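PDB 5K04: N-terminal acetyltransferase B complex subunit MDM20 from Candida albicans, which probably serves as the non-catalytic, helical-repeat scaffold subunit of the NatB complex, which acetylates protein N-termini, pairing with the NAT3 subunit. Local coordinates for residues T424-Y432 / L445-N453; I515-G523 / T667-I675. All blocks are in the same frame, centred on the assembly; numbering follows the deposited sequence.

Contact 1: residues T424-Y432 / L445-N453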
loop_
_atom_site.group_PDB
_atom_site.type_symbol
_atom_site.label_atom_id
_atom_site.label_comp_id
_atom_site.label_asym_id
_atom_site.label_seq_id
_atom_site.Cartn_x
_atom_site.Cartn_y
_atom_site.Cartn_z
ATOM N N THR A 424 -7.665 19.405 -17.231
ATOM C CA THR A 424 -6.429 19.048 -17.922
ATOM C C THR A 424 -6.059 17.583 -17.652
ATOM O O THR A 424 -4.955 17.249 -17.218
ATOM C CB THR A 424 -5.317 19.982 -17.465
ATOM O OG1 THR A 424 -5.224 19.930 -16.033
ATOM C CG2 THR A 424 -5.620 21.402 -17.870
ATOM N N ASN A 425 -7.013 16.690 -17.928
ATOM C CA ASN A 425 -6.879 15.293 -17.518
ATOM C C ASN A 425 -5.830 14.550 -18.337
ATOM O O ASN A 425 -5.385 13.466 -17.938
ATOM C CB ASN A 425 -8.249 14.638 -17.627
ATOM C CG ASN A 425 -9.350 15.502 -17.014
ATOM O OD1 ASN A 425 -9.195 16.060 -15.919
ATOM N ND2 ASN A 425 -10.449 15.646 -17.740
ATOM N N ASP A 426 -5.404 15.181 -19.427
ATOM C CA ASP A 426 -4.402 14.712 -20.375
ATOM C C ASP A 426 -3.017 14.542 -19.742
ATOM O O ASP A 426 -2.211 13.750 -20.232
ATOM C CB ASP A 426 -4.347 15.778 -21.490
ATOM C CG ASP A 426 -4.179 15.219 -22.827
ATOM O OD1 ASP A 426 -3.244 14.422 -23.023
ATOM O OD2 ASP A 426 -4.978 15.595 -23.707
ATOM N N LEU A 427 -2.718 15.298 -18.677
ATOM C CA LEU A 427 -1.353 15.691 -18.335
ATOM C C LEU A 427 -0.819 15.039 -17.067
ATOM O O LEU A 427 0.315 15.330 -16.660
ATOM C CB LEU A 427 -1.274 17.217 -18.180
ATOM C CG LEU A 427 -1.811 18.062 -19.338
ATOM C CD1 LEU A 427 -1.708 19.553 -19.007
ATOM C CD2 LEU A 427 -1.089 17.723 -20.661
ATOM N N ILE A 428 -1.597 14.177 -16.428
ATOM C CA ILE A 428 -1.177 13.575 -15.168
ATOM C C ILE A 428 -0.346 12.309 -15.393
ATOM O O ILE A 428 0.714 12.134 -14.785
ATOM C CB ILE A 428 -2.433 13.308 -14.313
ATOM C CG1 ILE A 428 -3.126 14.645 -13.970
ATOM C CG2 ILE A 428 -2.094 12.484 -13.099
ATOM C CD1 ILE A 428 -4.386 14.492 -13.128
ATOM N N PHE A 429 -0.807 11.424 -16.283
ATOM C CA PHE A 429 -0.105 10.166 -16.548
ATOM C C PHE A 429 1.368 10.331 -16.895
ATOM O O PHE A 429 2.174 9.496 -16.444
ATOM C CB PHE A 429 -0.819 9.405 -17.682
ATOM C CG PHE A 429 -1.618 8.235 -17.201
ATOM C CD1 PHE A 429 -0.991 7.142 -16.617
ATOM C CD2 PHE A 429 -3.003 8.222 -17.325
ATOM C CE1 PHE A 429 -1.736 6.056 -16.154
ATOM C CE2 PHE A 429 -3.758 7.139 -16.879
ATOM C CZ PHE A 429 -3.125 6.055 -16.294
ATOM N N PRO A 430 1.788 11.323 -17.685
ATOM C CA PRO A 430 3.232 11.447 -17.955
ATOM C C PRO A 430 4.061 11.667 -16.696
ATOM O O PRO A 430 5.181 11.153 -16.585
ATOM C CB PRO A 430 3.298 12.645 -18.917
ATOM C CG PRO A 430 1.951 12.626 -19.624
ATOM C CD PRO A 430 0.989 12.254 -18.514
ATOM N N ILE A 431 3.511 12.392 -15.720
ATOM C CA ILE A 431 4.223 12.650 -14.470
ATOM C C ILE A 431 4.302 11.385 -13.629
ATOM O O ILE A 431 5.379 11.003 -13.152
ATOM C CB ILE A 431 3.530 13.788 -13.705
ATOM C CG1 ILE A 431 3.489 15.048 -14.582
ATOM C CG2 ILE A 431 4.233 14.055 -12.391
ATOM C CD1 ILE A 431 2.519 16.088 -14.091
ATOM N N TYR A 432 3.153 10.729 -13.440
ATOM C CA TYR A 432 3.053 9.456 -12.720
ATOM C C TYR A 432 4.037 8.428 -13.262
ATOM O O TYR A 432 4.771 7.783 -12.501
ATOM C CB TYR A 432 1.613 8.942 -12.839
ATOM C CG TYR A 432 1.224 7.708 -12.036
ATOM C CD1 TYR A 432 1.440 6.421 -12.521
ATOM C CD2 TYR A 432 0.591 7.840 -10.810
ATOM C CE1 TYR A 432 1.047 5.291 -11.778
ATOM C CE2 TYR A 432 0.202 6.728 -10.065
ATOM C CZ TYR A 432 0.429 5.461 -10.551
ATOM O OH TYR A 432 0.033 4.375 -9.788
ATOM N N LEU A 445 -0.632 4.925 -4.697
ATOM C CA LEU A 445 -0.533 6.186 -5.447
ATOM C C LEU A 445 -1.504 6.310 -6.622
ATOM O O LEU A 445 -1.620 7.395 -7.207
ATOM C CB LEU A 445 0.907 6.363 -5.968
ATOM C CG LEU A 445 1.919 6.477 -4.815
ATOM C CD1 LEU A 445 3.355 6.518 -5.327
ATOM C CD2 LEU A 445 1.593 7.712 -3.929
ATOM N N ASN A 446 -2.136 5.214 -7.013
ATOM C CA ASN A 446 -3.215 5.084 -7.982
ATOM C C ASN A 446 -4.134 6.293 -8.092
ATOM O O ASN A 446 -4.476 6.751 -9.186
ATOM C CB ASN A 446 -4.036 3.893 -7.510
ATOM C CG ASN A 446 -4.860 3.325 -8.534
ATOM O OD1 ASN A 446 -5.208 3.994 -9.493
ATOM N ND2 ASN A 446 -5.231 2.063 -8.345
ATOM N N TYR A 447 -4.609 6.726 -6.923
ATOM C CA TYR A 447 -5.658 7.724 -6.832
ATOM C C TYR A 447 -5.237 9.052 -7.447
ATOM O O TYR A 447 -6.107 9.870 -7.765
ATOM C CB TYR A 447 -6.038 7.899 -5.370
ATOM C CG TYR A 447 -5.021 8.690 -4.556
ATOM C CD1 TYR A 447 -5.092 10.088 -4.488
ATOM C CD2 TYR A 447 -4.006 8.049 -3.834
ATOM C CE1 TYR A 447 -4.158 10.841 -3.731
ATOM C CE2 TYR A 447 -3.071 8.797 -3.072
ATOM C CZ TYR A 447 -3.152 10.189 -3.034
ATOM O OH TYR A 447 -2.248 10.912 -2.293
ATOM N N TYR A 448 -3.922 9.283 -7.614
ATOM C CA TYR A 448 -3.449 10.449 -8.355
ATOM C C TYR A 448 -3.942 10.444 -9.798
ATOM O O TYR A 448 -3.949 11.498 -10.438
ATOM C CB TYR A 448 -1.907 10.526 -8.336
ATOM C CG TYR A 448 -1.317 11.143 -7.084
ATOM C CD1 TYR A 448 -1.273 12.530 -6.911
ATOM C CD2 TYR A 448 -0.810 10.342 -6.076
ATOM C CE1 TYR A 448 -0.740 13.106 -5.754
ATOM C CE2 TYR A 448 -0.284 10.890 -4.917
ATOM C CZ TYR A 448 -0.240 12.278 -4.761
ATOM O OH TYR A 448 0.285 12.804 -3.614
ATOM N N LEU A 449 -4.350 9.286 -10.318
ATOM C CA LEU A 449 -4.861 9.156 -11.675
ATOM C C LEU A 449 -6.383 9.255 -11.744
ATOM O O LEU A 449 -6.963 9.041 -12.816
ATOM C CB LEU A 449 -4.395 7.830 -12.269
ATOM C CG LEU A 449 -2.879 7.584 -12.276
ATOM C CD1 LEU A 449 -2.577 6.108 -12.537
ATOM C CD2 LEU A 449 -2.187 8.471 -13.333
ATOM N N THR A 450 -7.028 9.599 -10.627
ATOM C CA THR A 450 -8.489 9.621 -10.532
ATOM C C THR A 450 -9.142 10.354 -11.707
ATOM O O THR A 450 -10.104 9.855 -12.302
ATOM C CB THR A 450 -8.883 10.265 -9.197
ATOM O OG1 THR A 450 -8.407 9.454 -8.105
ATOM C CG2 THR A 450 -10.400 10.463 -9.091
ATOM N N THR A 451 -8.627 11.536 -12.063
ATOM C CA THR A 451 -9.249 12.410 -13.059
ATOM C C THR A 451 -8.740 12.181 -14.476
ATOM O O THR A 451 -9.178 12.880 -15.396
ATOM C CB THR A 451 -9.017 13.885 -12.693
ATOM O OG1 THR A 451 -7.611 14.171 -12.731
ATOM C CG2 THR A 451 -9.554 14.191 -11.294
ATOM N N THR A 452 -7.829 11.232 -14.677
ATOM C CA THR A 452 -7.311 10.964 -16.010
ATOM C C THR A 452 -8.443 10.601 -16.971
ATOM O O THR A 452 -9.449 9.995 -16.586
ATOM C CB THR A 452 -6.259 9.849 -15.954
ATOM O OG1 THR A 452 -6.786 8.719 -15.248
ATOM C CG2 THR A 452 -5.016 10.358 -15.227
ATOM N N ASN A 453 -8.255 10.990 -18.249
ATOM C CA ASN A 453 -9.203 10.931 -19.355
ATOM C C ASN A 453 -9.362 9.503 -19.883
ATOM O O ASN A 453 -8.409 8.709 -19.860
ATOM C CB ASN A 453 -8.739 11.849 -20.487
ATOM C CG ASN A 453 -7.298 11.573 -20.916
ATOM O OD1 ASN A 453 -6.377 11.542 -20.091
ATOM N ND2 ASN A 453 -7.103 11.344 -22.221
#
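L449 drives both branches of its isobutyl end into the corner between two aromatic rings, F429 and Y432. Its CD2 sits over the centre of the F429 ring, 3.7 Å from the centroid and 9° off the normal, and its CD1 does the same for Y432, at 3.6 Å from that ring's centroid. Both are CH-pi contacts made over a face, so one leucine is shared by two rings of the same helix. Y432 reaches it because CG stands anti to the backbone N (chi1 -173°), which sends the ring toward the end of helix 440-445, where L445 O lies at its edge, 3.5 Å from CE2, while the hydroxyl carries on to a hydrogen bond with H442. F429 is touched from another direction by T452, whose CG2 comes obliquely to within 3.6 Å of CD2. I428 runs alongside L449 but points the other way, with its CG2 4.0 Å from L449 CD2; the same methyl faces Y448 O, and I428 CD1 lies 3.3 Å from T451 OG1. At the far end N425 brings its CB to 3.0 Å from T451 O, and its backbone passes close to T452, with 4.6 Å between the CA atoms of N425 and T452. W462 of helix 456-485 touches L449 as well. This is a buried loop-on-helix contact: the 3-10 segment and type I turn after helix 440-445 fold back onto the start of helix 429-434 and the residues before it, within the all-helical region whose family is placed in the TPR clan.

Contact 2: residues I515-G523 / T667-I675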
loop_
_atom_site.group_PDB
_atom_site.type_symbol
_atom_site.label_atom_id
_atom_site.label_comp_id
_atom_site.label_asym_id
_atom_site.label_seq_id
_atom_site.Cartn_x
_atom_site.Cartn_y
_atom_site.Cartn_z
ATOM N N ILE A 515 -11.348 0.792 -15.347
ATOM C CA ILE A 515 -11.263 -0.027 -16.552
ATOM C C ILE A 515 -12.632 -0.171 -17.199
ATOM O O ILE A 515 -12.779 -0.069 -18.430
ATOM C CB ILE A 515 -10.662 -1.399 -16.210
ATOM C CG1 ILE A 515 -9.159 -1.255 -15.936
ATOM C CG2 ILE A 515 -10.980 -2.419 -17.320
ATOM C CD1 ILE A 515 -8.583 -2.441 -15.181
ATOM N N LEU A 516 -13.647 -0.459 -16.386
ATOM C CA LEU A 516 -14.993 -0.630 -16.916
ATOM C C LEU A 516 -15.479 0.656 -17.573
ATOM O O LEU A 516 -15.973 0.640 -18.701
ATOM C CB LEU A 516 -15.927 -1.063 -15.790
ATOM C CG LEU A 516 -15.672 -2.482 -15.287
ATOM C CD1 LEU A 516 -16.380 -2.736 -13.953
ATOM C CD2 LEU A 516 -16.127 -3.452 -16.356
ATOM N N GLN A 517 -15.277 1.790 -16.899
ATOM C CA GLN A 517 -15.785 3.064 -17.399
ATOM C C GLN A 517 -15.193 3.396 -18.761
ATOM O O GLN A 517 -15.919 3.731 -19.702
ATOM C CB GLN A 517 -15.478 4.183 -16.394
ATOM C CG GLN A 517 -15.795 5.577 -16.940
ATOM C CD GLN A 517 -15.578 6.670 -15.920
ATOM O OE1 GLN A 517 -14.465 7.187 -15.774
ATOM N NE2 GLN A 517 -16.646 7.036 -15.204
ATOM N N ILE A 518 -13.864 3.318 -18.874
ATOM C CA ILE A 518 -13.193 3.633 -20.133
ATOM C C ILE A 518 -13.558 2.609 -21.201
ATOM O O ILE A 518 -13.817 2.961 -22.361
ATOM C CB ILE A 518 -11.670 3.723 -19.884
ATOM C CG1 ILE A 518 -11.396 4.740 -18.760
ATOM C CG2 ILE A 518 -10.888 4.105 -21.157
ATOM C CD1 ILE A 518 -9.942 4.778 -18.342
ATOM N N SER A 519 -13.624 1.327 -20.817
ATOM C CA SER A 519 -14.064 0.296 -21.754
ATOM C C SER A 519 -15.429 0.618 -22.360
ATOM O O SER A 519 -15.626 0.440 -23.565
ATOM C CB SER A 519 -14.105 -1.075 -21.068
ATOM O OG SER A 519 -12.810 -1.627 -20.992
ATOM N N THR A 520 -16.396 1.070 -21.538
ATOM C CA THR A 520 -17.733 1.312 -22.089
ATOM C C THR A 520 -17.807 2.628 -22.851
ATOM O O THR A 520 -18.575 2.740 -23.808
ATOM C CB THR A 520 -18.820 1.282 -20.993
ATOM O OG1 THR A 520 -18.803 2.496 -20.246
ATOM C CG2 THR A 520 -18.623 0.113 -20.049
ATOM N N ILE A 521 -17.010 3.619 -22.460
ATOM C CA ILE A 521 -16.985 4.891 -23.178
ATOM C C ILE A 521 -16.396 4.701 -24.566
ATOM O O ILE A 521 -17.008 5.065 -25.574
ATOM C CB ILE A 521 -16.208 5.940 -22.373
ATOM C CG1 ILE A 521 -17.057 6.408 -21.191
ATOM C CG2 ILE A 521 -15.798 7.084 -23.255
ATOM C CD1 ILE A 521 -16.275 7.218 -20.199
ATOM N N LEU A 522 -15.184 4.154 -24.636
ATOM C CA LEU A 522 -14.711 3.568 -25.878
ATOM C C LEU A 522 -15.574 2.346 -26.188
ATOM O O LEU A 522 -16.420 1.940 -25.395
ATOM C CB LEU A 522 -13.227 3.197 -25.766
ATOM C CG LEU A 522 -12.307 4.218 -25.067
ATOM C CD1 LEU A 522 -10.889 3.673 -24.893
ATOM C CD2 LEU A 522 -12.282 5.581 -25.784
ATOM N N GLY A 523 -15.392 1.759 -27.351
ATOM C CA GLY A 523 -16.256 0.630 -27.643
ATOM C C GLY A 523 -15.616 -0.722 -27.415
ATOM O O GLY A 523 -16.016 -1.711 -28.034
ATOM N N THR A 667 -17.985 12.794 -17.933
ATOM C CA THR A 667 -17.547 11.420 -18.162
ATOM C C THR A 667 -18.563 10.438 -17.596
ATOM O O THR A 667 -18.862 9.411 -18.217
ATOM C CB THR A 667 -16.157 11.201 -17.539
ATOM O OG1 THR A 667 -15.202 12.098 -18.121
ATOM C CG2 THR A 667 -15.667 9.805 -17.768
ATOM N N ASN A 668 -19.145 10.765 -16.440
ATOM C CA ASN A 668 -20.125 9.872 -15.833
ATOM C C ASN A 668 -21.440 9.912 -16.587
ATOM O O ASN A 668 -22.112 8.880 -16.726
ATOM C CB ASN A 668 -20.332 10.237 -14.367
ATOM C CG ASN A 668 -19.231 9.690 -13.471
ATOM O OD1 ASN A 668 -18.590 8.678 -13.790
ATOM N ND2 ASN A 668 -19.015 10.351 -12.338
ATOM N N LEU A 669 -21.814 11.093 -17.089
ATOM C CA LEU A 669 -22.977 11.185 -17.962
ATOM C C LEU A 669 -22.790 10.350 -19.225
ATOM O O LEU A 669 -23.717 9.649 -19.650
ATOM C CB LEU A 669 -23.267 12.640 -18.336
ATOM C CG LEU A 669 -24.514 12.763 -19.234
ATOM C CD1 LEU A 669 -25.758 12.237 -18.496
ATOM C CD2 LEU A 669 -24.749 14.181 -19.713
ATOM N N VAL A 670 -21.603 10.417 -19.845
ATOM C CA VAL A 670 -21.370 9.660 -21.080
ATOM C C VAL A 670 -21.509 8.170 -20.811
ATOM O O VAL A 670 -22.147 7.439 -21.580
ATOM C CB VAL A 670 -19.983 9.985 -21.680
ATOM C CG1 VAL A 670 -19.646 9.017 -22.797
ATOM C CG2 VAL A 670 -19.932 11.381 -22.231
ATOM N N GLU A 671 -20.907 7.706 -19.703
ATOM C CA GLU A 671 -20.970 6.299 -19.330
ATOM C C GLU A 671 -22.410 5.874 -19.072
ATOM O O GLU A 671 -22.842 4.794 -19.500
ATOM C CB GLU A 671 -20.091 6.061 -18.098
ATOM C CG GLU A 671 -20.176 4.677 -17.466
ATOM C CD GLU A 671 -19.369 4.569 -16.157
ATOM O OE1 GLU A 671 -19.392 5.518 -15.347
ATOM O OE2 GLU A 671 -18.716 3.521 -15.944
ATOM N N PHE A 672 -23.173 6.732 -18.388
ATOM C CA PHE A 672 -24.572 6.432 -18.108
ATOM C C PHE A 672 -25.373 6.268 -19.399
ATOM O O PHE A 672 -26.247 5.400 -19.490
ATOM C CB PHE A 672 -25.171 7.529 -17.228
ATOM C CG PHE A 672 -26.670 7.447 -17.088
ATOM C CD1 PHE A 672 -27.513 8.085 -18.005
ATOM C CD2 PHE A 672 -27.243 6.743 -16.038
ATOM C CE1 PHE A 672 -28.890 8.016 -17.876
ATOM C CE2 PHE A 672 -28.626 6.666 -15.905
ATOM C CZ PHE A 672 -29.450 7.301 -16.827
ATOM N N ILE A 673 -25.092 7.096 -20.405
ATOM C CA ILE A 673 -25.824 6.996 -21.666
ATOM C C ILE A 673 -25.419 5.739 -22.419
ATOM O O ILE A 673 -26.253 5.087 -23.057
ATOM C CB ILE A 673 -25.597 8.261 -22.507
ATOM C CG1 ILE A 673 -26.184 9.465 -21.787
ATOM C CG2 ILE A 673 -26.233 8.114 -23.883
ATOM C CD1 ILE A 673 -25.709 10.757 -22.358
ATOM N N LYS A 674 -24.132 5.377 -22.358
ATOM C CA LYS A 674 -23.706 4.118 -22.961
ATOM C C LYS A 674 -24.449 2.940 -22.337
ATOM O O LYS A 674 -24.843 2.002 -23.037
ATOM C CB LYS A 674 -22.192 3.934 -22.806
ATOM C CG LYS A 674 -21.319 4.974 -23.495
ATOM C CD LYS A 674 -21.471 4.938 -24.997
ATOM C CE LYS A 674 -20.491 5.892 -25.653
ATOM N NZ LYS A 674 -20.606 5.848 -27.143
ATOM N N ILE A 675 -24.644 2.979 -21.015
ATOM C CA ILE A 675 -25.344 1.906 -20.316
ATOM C C ILE A 675 -26.836 1.916 -20.660
ATOM O O ILE A 675 -27.457 0.857 -20.830
ATOM C CB ILE A 675 -25.077 2.035 -18.803
ATOM C CG1 ILE A 675 -23.598 1.753 -18.516
ATOM C CG2 ILE A 675 -25.969 1.114 -17.966
ATOM C CD1 ILE A 675 -23.187 2.077 -17.093
#
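E671 OE1 takes a nearly straight hydrogen bond from Q517 NE2, 3.1 Å long with an angle of 170° at the hydrogen, and also a salt bridge from K577 of helix 571-584. The glutamine donates almost in its own amide plane but meets the oxygen from above the carboxylate, 61° out of that plane. Stretched out through its first two side-chain torsions, Q517 spans the gap to helix 661-682. N668 OD1 lies 2.9 Å from the same NE2 and accepts a bond from K577, while E671 OE2 bonds Y581 OH; the ammonium of K577 would help to keep the carboxylate charged. The axes of the short segments 515-521 and 667-675 approach to 9.2 Å and cross at 66°, joining helices widely separated in sequence within the all-helical fold of this subunit, which probably acts as a scaffold. Beside the polar group the contact turns apolar: I521 CD1 meets T667 CG2 at 3.6 Å, and its CG1 meets V670 CG1 at 4.0 Å. The methyl of T667 also lies under the Q517 amide. At the C-terminal end of helix 506-521 the aliphatic part of K674 runs past the backbone carbonyls, CG 3.6 Å from T520 O and CE 3.6 Å from I521 O.

How the contacts relate
The two contacts are about 18 Å apart between centres, and their nearest atoms stay about 4 Å apart without touching. Contact 1 is local, closed within a short piece of chain and mostly buried; contact 2 is long-range, joins helices far apart in sequence and is only partly buried. Their chemistry follows: leucine, isoleucine and aromatic rings carry the first, whereas the second adds a charged and amide network to a small apolar patch. Helix 506-521 serves both, since its T511 and K514 bond to N446, T450 and T452 of contact 1, while its later turns form one side of contact 2.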